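Local coordinates for protein cytosine deaminase (Klebsiella pneumoniae, PDB 4R7W) that probably deaminates cytosine hydrolytically to uracil and ammonia at a mononuclear metal centre, here holding iron(II), at residues B[52-57]-B[305-310]; B[73-78]-B[278-283]; B[113-118]-B[205-210]; B[271-276]-B[313-318]. One frame throughout, in Å; residues are numbered along the deposited sequence.

Contact 1. Residues B[52-57]-B[305-310]; sequences FVEPHI and FAQDSI. With FE2 (Fe (II) ion), chain L; O7U ((2R)-2-amino-2,5-dihydro-1,5,2-diazaphosphinin-6(1H)-one 2-oxide), chain M.
The iron(II) ion joins H56 and D308. H56 NE2 binds it at 2.3 Å and D308 OD2 at 2.4 Å, while phosphoryl O4 of the bound diazaphosphinine completes this half of the site at 2.2 Å from the metal. The two side chains run alongside each other and point the same way, with ring and carboxylate planes 68° apart. H58 and H209 supply the remaining protein ligands, and H56 ND1, on the far side of the ring from the metal, is hydrogen-bonded to S240 OG. D308 OD1 does not ligate but lies 3.0 Å from O4 of the ligand.

Such an HxH pair at the end of the first barrel strand, H56 and H58, combined with an aspartate after the last strand, is the metal signature of the amidohydrolase TIM barrel; strand 47-57 and the loop following strand 303-305 meet here to close the barrel, through a single backbone bridge of I57 with D308 (CA to CA 4.2 Å).

Behind the metal, hydrogen bonds centre on the E54 carboxylate, brought over the 305-310 loop by a bend at chi2 (42°). Its OE1 accepts twice: from Q307 N, 2.9 Å from E54 OE1 on the syn side but 22° out of the carboxylate plane, and from Q307 NE2 at the anti lone pair. OE2 turns its anti lone pair to H56 N, so one carboxylate ties the metal-binding strand to the loop. D308 N adds a weak bond to H56 O, and a water donates to both V53 O and F305 O.

Apolar contacts flank these bonds: A306 CB packs on H56 CB at 3.5 Å, and I57 CD1 meets I310 CD1 at 3.8 Å.

Contact 2. Residues B[73-78]-B[278-283]; sequences SGTLFE and QGRFDS. With O7U ((2R)-2-amino-2,5-dihydro-1,5,2-diazaphosphinin-6(1H)-one 2-oxide), chain M.
A capped helix start and the loop leaving another helix meet at the outer side of the ligand site: T75 is the N-cap of helix 76-87, and its methyl faces R280 and F281 from the loop after helix 271-277. T75 OG1 lies between the backbone N and the carbonyl carbon (chi1 61°) and accepts from E78 N, leaving CG2 to touch R280 CB and F281 CZ, each at 3.9 Å. F281 also brings CZ to the edge of the F77 ring, 4.1 Å from F77 CE1, an apolar contact.

R280 bends at chi2 (-76°) and lays one guanidinium face beneath the 73-74 backbone, with S73 O 3.1 Å above the plane. The distance from R280 NE to G74 O is also 3.1 Å, but the angle is too poor for a hydrogen bond; NE donates to H276 O instead. On the 73-78 side, E78 OE2 accepts from both S73 N and S73 OG, the latter at 2.6 Å, which pins the turn before the helix.

L76 CD1 reaches the ligand at N3, 3.5 Å away, from the opening turn of helix 76-87. Across from that helix, the R280 loop follows helix 271-277 and packs on H334 of the second subunit.

Contact 3. Residues B[113-118]-B[205-210]; sequences HVRTHV and LVDVHC. With FE2 (Fe (II) ion), chain L; O7U ((2R)-2-amino-2,5-dihydro-1,5,2-diazaphosphinin-6(1H)-one 2-oxide), chain M.
D207 OD1 is gripped by R115 NH1 and by a water. R115 NH1 to D207 OD1, a salt bridge, measures 2.8 Å; the oxygen lies at the edge of the guanidinium, near its plane, and is met on its anti side, although the two planes stand 83° apart. The water donates to OD1 and also lies 3.0 Å from H117 NE2. A bend at chi3 turns the R115 guanidinium to D207, while a second water links NH1 to V206 O. D207 OD2 has its own partner in S240, and R115 NH2 bonds to Q145, which further fixes both charged groups.

Strands 111-119 and 205-210 are not neighbours in the sheet: the axes of their segments 113-118 and 205-210 pass 9.9 Å apart at 60°, and the side chains meet across the interior of the TIM barrel. Nearer the metal end the contact becomes aromatic. H209 drives its CE1 edge onto the face of H117 in a T-shaped pair, with ring centroids 4.5 Å apart and planes at 81°; H209 CE1 stands 3.2 Å above the H117 plane. The carbonyl oxygen D207 O sits at the edge of the same H117 ring. Through NE2, the ring atom next to CE1, H209 binds the iron(II) ion at 2.5 Å.

Contact 4. Residues B[271-276]-B[313-318]; sequences PTESIH and PWYPLG. With O7U ((2R)-2-amino-2,5-dihydro-1,5,2-diazaphosphinin-6(1H)-one 2-oxide), chain M.
The W314 indole is sandwiched between the ligand and a proline: C6 of the diazaphosphinine lies 3.2 Å above the ring centre, and P313 CB covers the opposite face near the rim. Beside it, the H276 ring receives W314 O at its edge, in plane, 3.1 Å from H276 CD2; the angle at NE2 is too poor for a hydrogen bond. Y315 presents its edge to the H276 face in an offset edge-to-face pair, centroids 5.9 Å apart and planes at 70°, and P316 CD lies 4.0 Å from H276 NE2.

The E273 carboxylate lies beside W314 CB, Y315 CB and ligand N4. With CG anti to N (chi1 -170°) and a bend at chi2, it puts OE1 3.4 Å from Y315 CB, while E273 OE2 comes 3.5 Å from W314 CB and 3.4 Å from ligand N4. OE2 is hydrogen-bonded to S309 OG, which helps fix the carboxylate beside the ligand's tetrahedral phosphorus, a group that probably mimics the intermediate of hydrolytic deamination.

At the far end of the tyrosine ring, Y315 OH comes 3.7 Å from T272 CB and is hydrogen-bonded to H331 of the second subunit. Helix 271-277, directly after strand 266-269, thus packs against the loop between strand 303-305 and helix 322-332, with W314 also touching helix 76-87 and P316 meeting the neighbouring subunit.

Contacts 1 and 3 form the barrel core: their neighbouring strands 47-57 and 111-119 pair through backbone bonds, and both supply ligands to one iron(II) ion. Their chemistry is buried charge, metal coordination and histidine rings. Contact 4 is also buried, and there aromatic faces and a glutamate line the ligand; S309 OG to E273 OE2, 2.5 Å, couples it to contact 1. Contact 2, its centre about 22 Å from the chain centre, is partly exposed and relies on a methyl, a phenyl edge and a guanidinium face. L76 O and W314 NE1 link it weakly to contact 4, and contacts 2 and 4 both reach the second subunit. All four reach the same ligand.

Contact 1. Residues B[52-57]-B[305-310]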
# COMPACT_ATOMS: atom_id res chain seq x y z
N PHE B 52 17.84 5.21 3.05
CA PHE B 52 16.80 4.37 3.64
C PHE B 52 17.44 3.20 4.38
O PHE B 52 18.54 2.75 4.02
CB PHE B 52 15.83 3.86 2.57
CG PHE B 52 14.89 4.92 2.04
CD1 PHE B 52 14.75 5.11 0.68
CD2 PHE B 52 14.16 5.71 2.91
CE1 PHE B 52 13.88 6.09 0.18
CE2 PHE B 52 13.29 6.69 2.42
CZ PHE B 52 13.16 6.88 1.05
N VAL B 53 16.74 2.72 5.41
CA VAL B 53 17.19 1.62 6.25
C VAL B 53 16.14 0.52 6.20
O VAL B 53 14.94 0.77 6.26
CB VAL B 53 17.35 2.08 7.71
CG1 VAL B 53 17.86 0.94 8.59
CG2 VAL B 53 18.27 3.29 7.80
N GLU B 54 16.60 -0.71 6.04
CA GLU B 54 15.71 -1.86 6.15
C GLU B 54 16.13 -2.55 7.43
O GLU B 54 17.11 -3.26 7.45
CB GLU B 54 15.88 -2.80 4.95
CG GLU B 54 15.07 -4.08 5.05
CD GLU B 54 13.67 -3.82 5.57
OE1 GLU B 54 12.79 -3.50 4.76
OE2 GLU B 54 13.45 -3.91 6.79
N PRO B 55 15.42 -2.26 8.54
CA PRO B 55 15.91 -2.75 9.83
C PRO B 55 15.41 -4.15 10.16
O PRO B 55 15.67 -4.63 11.25
CB PRO B 55 15.28 -1.77 10.81
CG PRO B 55 13.94 -1.47 10.17
CD PRO B 55 14.21 -1.44 8.68
N HIS B 56 14.71 -4.79 9.25
CA HIS B 56 14.19 -6.13 9.53
C HIS B 56 13.84 -6.88 8.26
O HIS B 56 12.77 -6.65 7.68
CB HIS B 56 12.96 -6.04 10.45
CG HIS B 56 12.48 -7.37 10.95
ND1 HIS B 56 12.29 -7.65 12.28
CD2 HIS B 56 12.15 -8.51 10.28
CE1 HIS B 56 11.86 -8.89 12.43
NE2 HIS B 56 11.76 -9.43 11.23
N ILE B 57 14.71 -7.78 7.84
CA ILE B 57 14.44 -8.62 6.67
C ILE B 57 15.00 -10.05 6.82
O ILE B 57 15.91 -10.29 7.61
CB ILE B 57 14.96 -7.98 5.38
CG1 ILE B 57 14.30 -8.60 4.15
CG2 ILE B 57 16.49 -8.05 5.33
CD1 ILE B 57 14.55 -7.84 2.87
N PHE B 305 9.47 1.17 10.65
CA PHE B 305 8.82 0.23 9.74
C PHE B 305 9.83 -0.63 8.98
O PHE B 305 10.98 -0.24 8.79
CB PHE B 305 7.92 0.99 8.75
CG PHE B 305 6.65 1.56 9.35
CD1 PHE B 305 5.83 0.79 10.17
CD2 PHE B 305 6.25 2.86 9.05
CE1 PHE B 305 4.64 1.32 10.71
CE2 PHE B 305 5.07 3.39 9.57
CZ PHE B 305 4.26 2.62 10.40
N ALA B 306 9.39 -1.82 8.55
CA ALA B 306 10.26 -2.75 7.83
C ALA B 306 9.47 -3.67 6.92
O ALA B 306 8.32 -4.01 7.21
CB ALA B 306 11.08 -3.58 8.82
N GLN B 307 10.12 -4.12 5.84
CA GLN B 307 9.52 -5.03 4.86
C GLN B 307 9.35 -6.47 5.35
O GLN B 307 8.41 -7.17 4.95
CB GLN B 307 10.36 -5.04 3.57
CG GLN B 307 10.44 -3.69 2.87
CD GLN B 307 11.41 -3.66 1.70
OE1 GLN B 307 11.08 -4.09 0.59
NE2 GLN B 307 12.62 -3.15 1.93
N ASP B 308 10.29 -6.92 6.17
CA ASP B 308 10.30 -8.27 6.73
C ASP B 308 10.64 -9.36 5.71
O ASP B 308 11.63 -10.08 5.87
CB ASP B 308 8.95 -8.59 7.39
CG ASP B 308 9.07 -9.57 8.51
OD1 ASP B 308 8.22 -9.49 9.41
OD2 ASP B 308 10.01 -10.39 8.51
N SER B 309 9.81 -9.50 4.68
CA SER B 309 9.97 -10.58 3.70
C SER B 309 9.96 -10.08 2.27
O SER B 309 9.26 -9.12 1.94
CB SER B 309 8.83 -11.60 3.83
OG SER B 309 8.83 -12.26 5.07
N ILE B 310 10.69 -10.77 1.40
CA ILE B 310 10.54 -10.56 -0.03
C ILE B 310 10.45 -11.89 -0.75
O ILE B 310 11.44 -12.62 -0.86
CB ILE B 310 11.67 -9.65 -0.61
CG1 ILE B 310 11.52 -8.23 -0.08
CG2 ILE B 310 11.64 -9.65 -2.13
CD1 ILE B 310 12.67 -7.32 -0.41
FE FE2 L . 10.70 -11.37 10.61
N1 O7U M . 9.66 -16.05 10.56
C2 O7U M . 8.92 -15.54 11.63
O2 O7U M . 8.82 -16.05 12.76
N3 O7U M . 8.24 -14.36 11.45
N4 O7U M . 6.68 -13.14 9.60
O4 O7U M . 8.66 -12.15 10.62
P4 O7U M . 8.19 -13.43 10.12
C5 O7U M . 9.18 -14.26 8.89
C6 O7U M . 9.73 -15.36 9.27
O HOH W 1 13.15 1.75 7.92

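Contact 2. Residues B[73-78]-B[278-283]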
# COMPACT_ATOMS: atom_id res chain seq x y z
N SER B 73 -2.66 -21.10 3.76
CA SER B 73 -3.47 -20.43 4.77
C SER B 73 -3.07 -18.95 4.92
O SER B 73 -3.82 -18.15 5.45
CB SER B 73 -3.33 -21.13 6.12
OG SER B 73 -1.97 -21.14 6.57
N GLY B 74 -1.88 -18.62 4.44
CA GLY B 74 -1.31 -17.31 4.70
C GLY B 74 -1.07 -17.05 6.19
O GLY B 74 -1.31 -15.95 6.67
N THR B 75 -0.61 -18.07 6.91
CA THR B 75 -0.36 -17.93 8.34
C THR B 75 1.13 -18.03 8.69
O THR B 75 1.90 -18.61 7.93
CB THR B 75 -1.11 -18.97 9.16
OG1 THR B 75 -0.68 -20.30 8.77
CG2 THR B 75 -2.63 -18.79 8.97
N LEU B 76 1.50 -17.46 9.83
CA LEU B 76 2.87 -17.55 10.34
C LEU B 76 3.29 -19.00 10.47
O LEU B 76 4.38 -19.40 10.04
CB LEU B 76 2.98 -16.89 11.71
CG LEU B 76 4.32 -17.02 12.46
CD1 LEU B 76 5.48 -16.44 11.63
CD2 LEU B 76 4.26 -16.35 13.82
N PHE B 77 2.42 -19.80 11.07
CA PHE B 77 2.79 -21.17 11.44
C PHE B 77 2.94 -22.08 10.21
O PHE B 77 3.91 -22.84 10.12
CB PHE B 77 1.81 -21.70 12.49
CG PHE B 77 1.54 -20.71 13.60
CD1 PHE B 77 0.28 -20.12 13.75
CD2 PHE B 77 2.54 -20.33 14.47
CE1 PHE B 77 0.04 -19.19 14.76
CE2 PHE B 77 2.31 -19.41 15.48
CZ PHE B 77 1.05 -18.83 15.63
N GLU B 78 2.03 -21.99 9.24
CA GLU B 78 2.25 -22.71 7.98
C GLU B 78 3.50 -22.21 7.26
O GLU B 78 4.22 -23.01 6.66
CB GLU B 78 1.04 -22.64 7.03
CG GLU B 78 1.28 -23.45 5.73
CD GLU B 78 0.06 -23.54 4.82
OE1 GLU B 78 0.21 -24.06 3.69
OE2 GLU B 78 -1.04 -23.12 5.23
N GLN B 278 -1.61 -11.56 10.05
CA GLN B 278 -2.48 -11.40 11.22
C GLN B 278 -3.96 -11.37 10.82
O GLN B 278 -4.30 -11.24 9.64
CB GLN B 278 -2.10 -10.16 12.04
CG GLN B 278 -0.62 -10.10 12.43
CD GLN B 278 -0.15 -11.36 13.21
OE1 GLN B 278 0.69 -12.13 12.73
NE2 GLN B 278 -0.69 -11.55 14.41
N GLY B 279 -4.84 -11.52 11.81
CA GLY B 279 -6.28 -11.52 11.57
C GLY B 279 -6.78 -12.81 10.95
O GLY B 279 -7.96 -12.93 10.58
N ARG B 280 -5.89 -13.80 10.86
CA ARG B 280 -6.22 -15.03 10.14
C ARG B 280 -7.10 -15.99 10.95
O ARG B 280 -7.67 -16.93 10.41
CB ARG B 280 -4.93 -15.73 9.70
CG ARG B 280 -4.19 -14.98 8.59
CD ARG B 280 -4.86 -15.17 7.24
NE ARG B 280 -4.04 -14.59 6.18
CZ ARG B 280 -4.28 -14.70 4.88
NH1 ARG B 280 -5.32 -15.38 4.42
NH2 ARG B 280 -3.47 -14.11 4.01
N PHE B 281 -7.21 -15.73 12.25
CA PHE B 281 -7.96 -16.61 13.14
C PHE B 281 -9.24 -15.96 13.67
O PHE B 281 -9.98 -16.57 14.45
CB PHE B 281 -7.04 -17.09 14.27
CG PHE B 281 -5.79 -17.75 13.77
CD1 PHE B 281 -4.58 -17.06 13.75
CD2 PHE B 281 -5.83 -19.04 13.26
CE1 PHE B 281 -3.43 -17.66 13.26
CE2 PHE B 281 -4.68 -19.65 12.78
CZ PHE B 281 -3.49 -18.96 12.78
N ASP B 282 -9.50 -14.74 13.22
CA ASP B 282 -10.78 -14.07 13.45
C ASP B 282 -11.75 -14.47 12.37
O ASP B 282 -11.34 -14.85 11.27
CB ASP B 282 -10.61 -12.55 13.33
CG ASP B 282 -9.94 -11.93 14.52
OD1 ASP B 282 -9.94 -12.55 15.61
OD2 ASP B 282 -9.42 -10.80 14.37
N SER B 283 -13.05 -14.36 12.64
CA SER B 283 -14.01 -14.30 11.54
C SER B 283 -14.21 -12.83 11.16
O SER B 283 -13.37 -12.21 10.50
CB SER B 283 -15.34 -14.95 11.93
OG SER B 283 -15.85 -14.39 13.12
N1 O7U M . 9.66 -16.05 10.56
C2 O7U M . 8.92 -15.54 11.63
O2 O7U M . 8.82 -16.05 12.76
N3 O7U M . 8.24 -14.36 11.45
N4 O7U M . 6.68 -13.14 9.60
O4 O7U M . 8.66 -12.15 10.62
P4 O7U M . 8.19 -13.43 10.12
C5 O7U M . 9.18 -14.26 8.89
C6 O7U M . 9.73 -15.36 9.27

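Contact 3. Residues B[113-118]-B[205-210]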
# COMPACT_ATOMS: atom_id res chain seq x y z
N HIS B 113 21.49 0.43 4.60
CA HIS B 113 21.66 -0.23 5.89
C HIS B 113 20.59 -1.28 6.04
O HIS B 113 19.40 -0.98 5.89
CB HIS B 113 21.55 0.78 7.03
CG HIS B 113 22.66 1.78 7.06
ND1 HIS B 113 23.90 1.50 7.59
CD2 HIS B 113 22.72 3.06 6.62
CE1 HIS B 113 24.67 2.55 7.48
NE2 HIS B 113 23.98 3.52 6.90
N VAL B 114 21.01 -2.52 6.32
CA VAL B 114 20.10 -3.65 6.39
C VAL B 114 20.42 -4.53 7.60
O VAL B 114 21.57 -4.84 7.85
CB VAL B 114 20.26 -4.57 5.16
CG1 VAL B 114 19.26 -5.72 5.20
CG2 VAL B 114 20.13 -3.77 3.87
N ARG B 115 19.39 -4.92 8.35
CA ARG B 115 19.56 -5.91 9.41
C ARG B 115 18.78 -7.16 9.02
O ARG B 115 17.55 -7.11 8.93
CB ARG B 115 19.06 -5.39 10.75
CG ARG B 115 18.91 -6.47 11.80
CD ARG B 115 18.41 -5.93 13.13
NE ARG B 115 19.42 -5.14 13.82
CZ ARG B 115 19.21 -4.48 14.96
NH1 ARG B 115 18.02 -4.50 15.54
NH2 ARG B 115 20.20 -3.80 15.53
N THR B 116 19.50 -8.25 8.74
CA THR B 116 18.85 -9.49 8.34
C THR B 116 18.82 -10.49 9.48
O THR B 116 19.76 -10.60 10.26
CB THR B 116 19.49 -10.16 7.11
OG1 THR B 116 18.68 -11.26 6.70
CG2 THR B 116 20.89 -10.69 7.43
N HIS B 117 17.70 -11.21 9.58
CA HIS B 117 17.60 -12.38 10.44
C HIS B 117 18.01 -13.58 9.61
O HIS B 117 17.85 -13.60 8.39
CB HIS B 117 16.18 -12.52 10.97
CG HIS B 117 15.79 -11.43 11.92
ND1 HIS B 117 15.79 -11.59 13.29
CD2 HIS B 117 15.42 -10.14 11.69
CE1 HIS B 117 15.44 -10.45 13.86
NE2 HIS B 117 15.20 -9.56 12.92
N VAL B 118 18.61 -14.56 10.28
CA VAL B 118 19.04 -15.78 9.64
C VAL B 118 18.64 -16.89 10.57
O VAL B 118 18.98 -16.87 11.75
CB VAL B 118 20.57 -15.81 9.46
CG1 VAL B 118 20.99 -16.99 8.60
CG2 VAL B 118 21.05 -14.52 8.84
N LEU B 205 24.05 -6.89 20.12
CA LEU B 205 22.74 -6.24 20.11
C LEU B 205 21.67 -7.33 20.21
O LEU B 205 21.98 -8.49 20.04
CB LEU B 205 22.55 -5.42 18.82
CG LEU B 205 23.61 -4.35 18.52
CD1 LEU B 205 23.35 -3.64 17.19
CD2 LEU B 205 23.72 -3.35 19.64
N VAL B 206 20.42 -6.95 20.50
CA VAL B 206 19.32 -7.90 20.58
C VAL B 206 18.18 -7.43 19.68
O VAL B 206 17.85 -6.24 19.65
CB VAL B 206 18.78 -8.01 22.03
CG1 VAL B 206 17.50 -8.84 22.09
CG2 VAL B 206 19.83 -8.59 22.95
N ASP B 207 17.59 -8.37 18.94
CA ASP B 207 16.39 -8.08 18.16
C ASP B 207 15.50 -9.34 18.11
O ASP B 207 15.77 -10.27 17.37
CB ASP B 207 16.73 -7.61 16.75
CG ASP B 207 15.54 -7.01 16.04
OD1 ASP B 207 15.72 -5.99 15.31
OD2 ASP B 207 14.42 -7.53 16.22
N VAL B 208 14.43 -9.32 18.89
CA VAL B 208 13.60 -10.52 19.12
C VAL B 208 12.28 -10.41 18.35
O VAL B 208 11.67 -9.33 18.33
CB VAL B 208 13.33 -10.68 20.65
CG1 VAL B 208 12.42 -11.89 20.96
CG2 VAL B 208 14.67 -10.84 21.40
N HIS B 209 11.88 -11.48 17.66
CA HIS B 209 10.52 -11.56 17.14
C HIS B 209 9.65 -11.76 18.35
O HIS B 209 9.60 -12.87 18.91
CB HIS B 209 10.32 -12.75 16.21
CG HIS B 209 10.97 -12.58 14.88
ND1 HIS B 209 12.33 -12.40 14.73
CD2 HIS B 209 10.45 -12.58 13.63
CE1 HIS B 209 12.62 -12.29 13.44
NE2 HIS B 209 11.49 -12.40 12.75
N CYS B 210 8.97 -10.70 18.76
CA CYS B 210 8.33 -10.70 20.06
C CYS B 210 6.83 -10.64 19.92
O CYS B 210 6.28 -9.66 19.41
CB CYS B 210 8.82 -9.52 20.87
SG CYS B 210 8.51 -9.67 22.60
FE FE2 L . 10.70 -11.37 10.61
N1 O7U M . 9.66 -16.05 10.56
C2 O7U M . 8.92 -15.54 11.63
O2 O7U M . 8.82 -16.05 12.76
N3 O7U M . 8.24 -14.36 11.45
N4 O7U M . 6.68 -13.14 9.60
O4 O7U M . 8.66 -12.15 10.62
P4 O7U M . 8.19 -13.43 10.12
C5 O7U M . 9.18 -14.26 8.89
C6 O7U M . 9.73 -15.36 9.27
O HOH W 2 18.70 -4.04 18.32
O HOH W 3 14.83 -6.58 12.88

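Contact 4. Residues B[271-276]-B[313-318]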
# COMPACT_ATOMS: atom_id res chain seq x y z
N PRO B 271 4.12 -3.62 8.67
CA PRO B 271 2.69 -3.47 8.35
C PRO B 271 2.19 -4.31 7.17
O PRO B 271 1.06 -4.79 7.23
CB PRO B 271 2.57 -1.98 8.02
CG PRO B 271 3.95 -1.57 7.59
CD PRO B 271 4.84 -2.35 8.52
N THR B 272 2.98 -4.47 6.11
CA THR B 272 2.53 -5.30 5.01
C THR B 272 2.57 -6.78 5.41
O THR B 272 1.72 -7.56 5.01
CB THR B 272 3.35 -5.11 3.73
OG1 THR B 272 4.74 -5.29 4.02
CG2 THR B 272 3.10 -3.72 3.12
N GLU B 273 3.56 -7.15 6.22
CA GLU B 273 3.72 -8.55 6.58
C GLU B 273 2.61 -8.97 7.53
O GLU B 273 2.01 -10.04 7.38
CB GLU B 273 5.07 -8.77 7.25
CG GLU B 273 5.43 -10.23 7.45
CD GLU B 273 6.19 -10.79 6.27
OE1 GLU B 273 6.27 -10.11 5.22
OE2 GLU B 273 6.74 -11.91 6.40
N SER B 274 2.35 -8.13 8.53
CA SER B 274 1.33 -8.45 9.53
C SER B 274 -0.11 -8.26 9.01
O SER B 274 -1.00 -9.02 9.40
CB SER B 274 1.58 -7.67 10.82
OG SER B 274 2.85 -7.99 11.38
N ILE B 275 -0.36 -7.29 8.13
CA ILE B 275 -1.71 -7.19 7.58
C ILE B 275 -2.05 -8.49 6.82
O ILE B 275 -3.19 -8.93 6.82
CB ILE B 275 -1.90 -5.94 6.70
CG1 ILE B 275 -3.39 -5.63 6.53
CG2 ILE B 275 -1.21 -6.10 5.35
CD1 ILE B 275 -4.03 -5.00 7.75
N HIS B 276 -1.02 -9.10 6.23
CA HIS B 276 -1.13 -10.40 5.55
C HIS B 276 -1.28 -11.56 6.54
O HIS B 276 -2.19 -12.37 6.40
CB HIS B 276 0.10 -10.62 4.67
CG HIS B 276 0.15 -11.95 3.98
ND1 HIS B 276 -0.88 -12.44 3.20
CD2 HIS B 276 1.12 -12.90 3.95
CE1 HIS B 276 -0.55 -13.63 2.73
NE2 HIS B 276 0.66 -13.93 3.17
N PRO B 313 8.45 -17.85 2.18
CA PRO B 313 7.31 -18.67 2.62
C PRO B 313 6.19 -17.92 3.35
O PRO B 313 5.07 -18.43 3.43
CB PRO B 313 7.96 -19.67 3.58
CG PRO B 313 9.35 -19.78 3.11
CD PRO B 313 9.73 -18.44 2.61
N TRP B 314 6.47 -16.71 3.84
CA TRP B 314 5.48 -15.96 4.60
C TRP B 314 4.79 -14.82 3.83
O TRP B 314 3.85 -14.22 4.33
CB TRP B 314 6.10 -15.35 5.86
CG TRP B 314 6.62 -16.37 6.81
CD1 TRP B 314 5.92 -16.97 7.82
CD2 TRP B 314 7.94 -16.93 6.85
NE1 TRP B 314 6.73 -17.86 8.49
CE2 TRP B 314 7.97 -17.86 7.90
CE3 TRP B 314 9.09 -16.73 6.08
CZ2 TRP B 314 9.11 -18.59 8.22
CZ3 TRP B 314 10.24 -17.47 6.39
CH2 TRP B 314 10.24 -18.37 7.46
N TYR B 315 5.26 -14.51 2.63
CA TYR B 315 4.79 -13.32 1.92
C TYR B 315 5.22 -13.40 0.47
O TYR B 315 6.41 -13.42 0.17
CB TYR B 315 5.39 -12.07 2.58
CG TYR B 315 4.94 -10.73 2.03
CD1 TYR B 315 5.80 -9.94 1.26
CD2 TYR B 315 3.67 -10.24 2.30
CE1 TYR B 315 5.38 -8.70 0.77
CE2 TYR B 315 3.25 -9.03 1.81
CZ TYR B 315 4.10 -8.26 1.05
OH TYR B 315 3.65 -7.05 0.59
N PRO B 316 4.24 -13.48 -0.45
CA PRO B 316 4.54 -13.73 -1.87
C PRO B 316 4.98 -12.50 -2.68
O PRO B 316 5.43 -12.64 -3.82
CB PRO B 316 3.21 -14.26 -2.40
CG PRO B 316 2.19 -13.58 -1.56
CD PRO B 316 2.80 -13.44 -0.19
N LEU B 317 4.84 -11.31 -2.12
CA LEU B 317 5.21 -10.08 -2.85
C LEU B 317 6.53 -9.51 -2.33
O LEU B 317 7.33 -10.22 -1.72
CB LEU B 317 4.08 -9.05 -2.75
CG LEU B 317 2.74 -9.47 -3.35
CD1 LEU B 317 1.68 -8.36 -3.19
CD2 LEU B 317 2.93 -9.83 -4.81
N GLY B 318 6.77 -8.22 -2.59
CA GLY B 318 8.01 -7.59 -2.16
C GLY B 318 8.89 -7.15 -3.32
O GLY B 318 9.05 -7.90 -4.29
N1 O7U M . 9.66 -16.05 10.56
C2 O7U M . 8.92 -15.54 11.63
O2 O7U M . 8.82 -16.05 12.76
N3 O7U M . 8.24 -14.36 11.45
N4 O7U M . 6.68 -13.14 9.60
O4 O7U M . 8.66 -12.15 10.62
P4 O7U M . 8.19 -13.43 10.12
C5 O7U M . 9.18 -14.26 8.89
C6 O7U M . 9.73 -15.36 9.27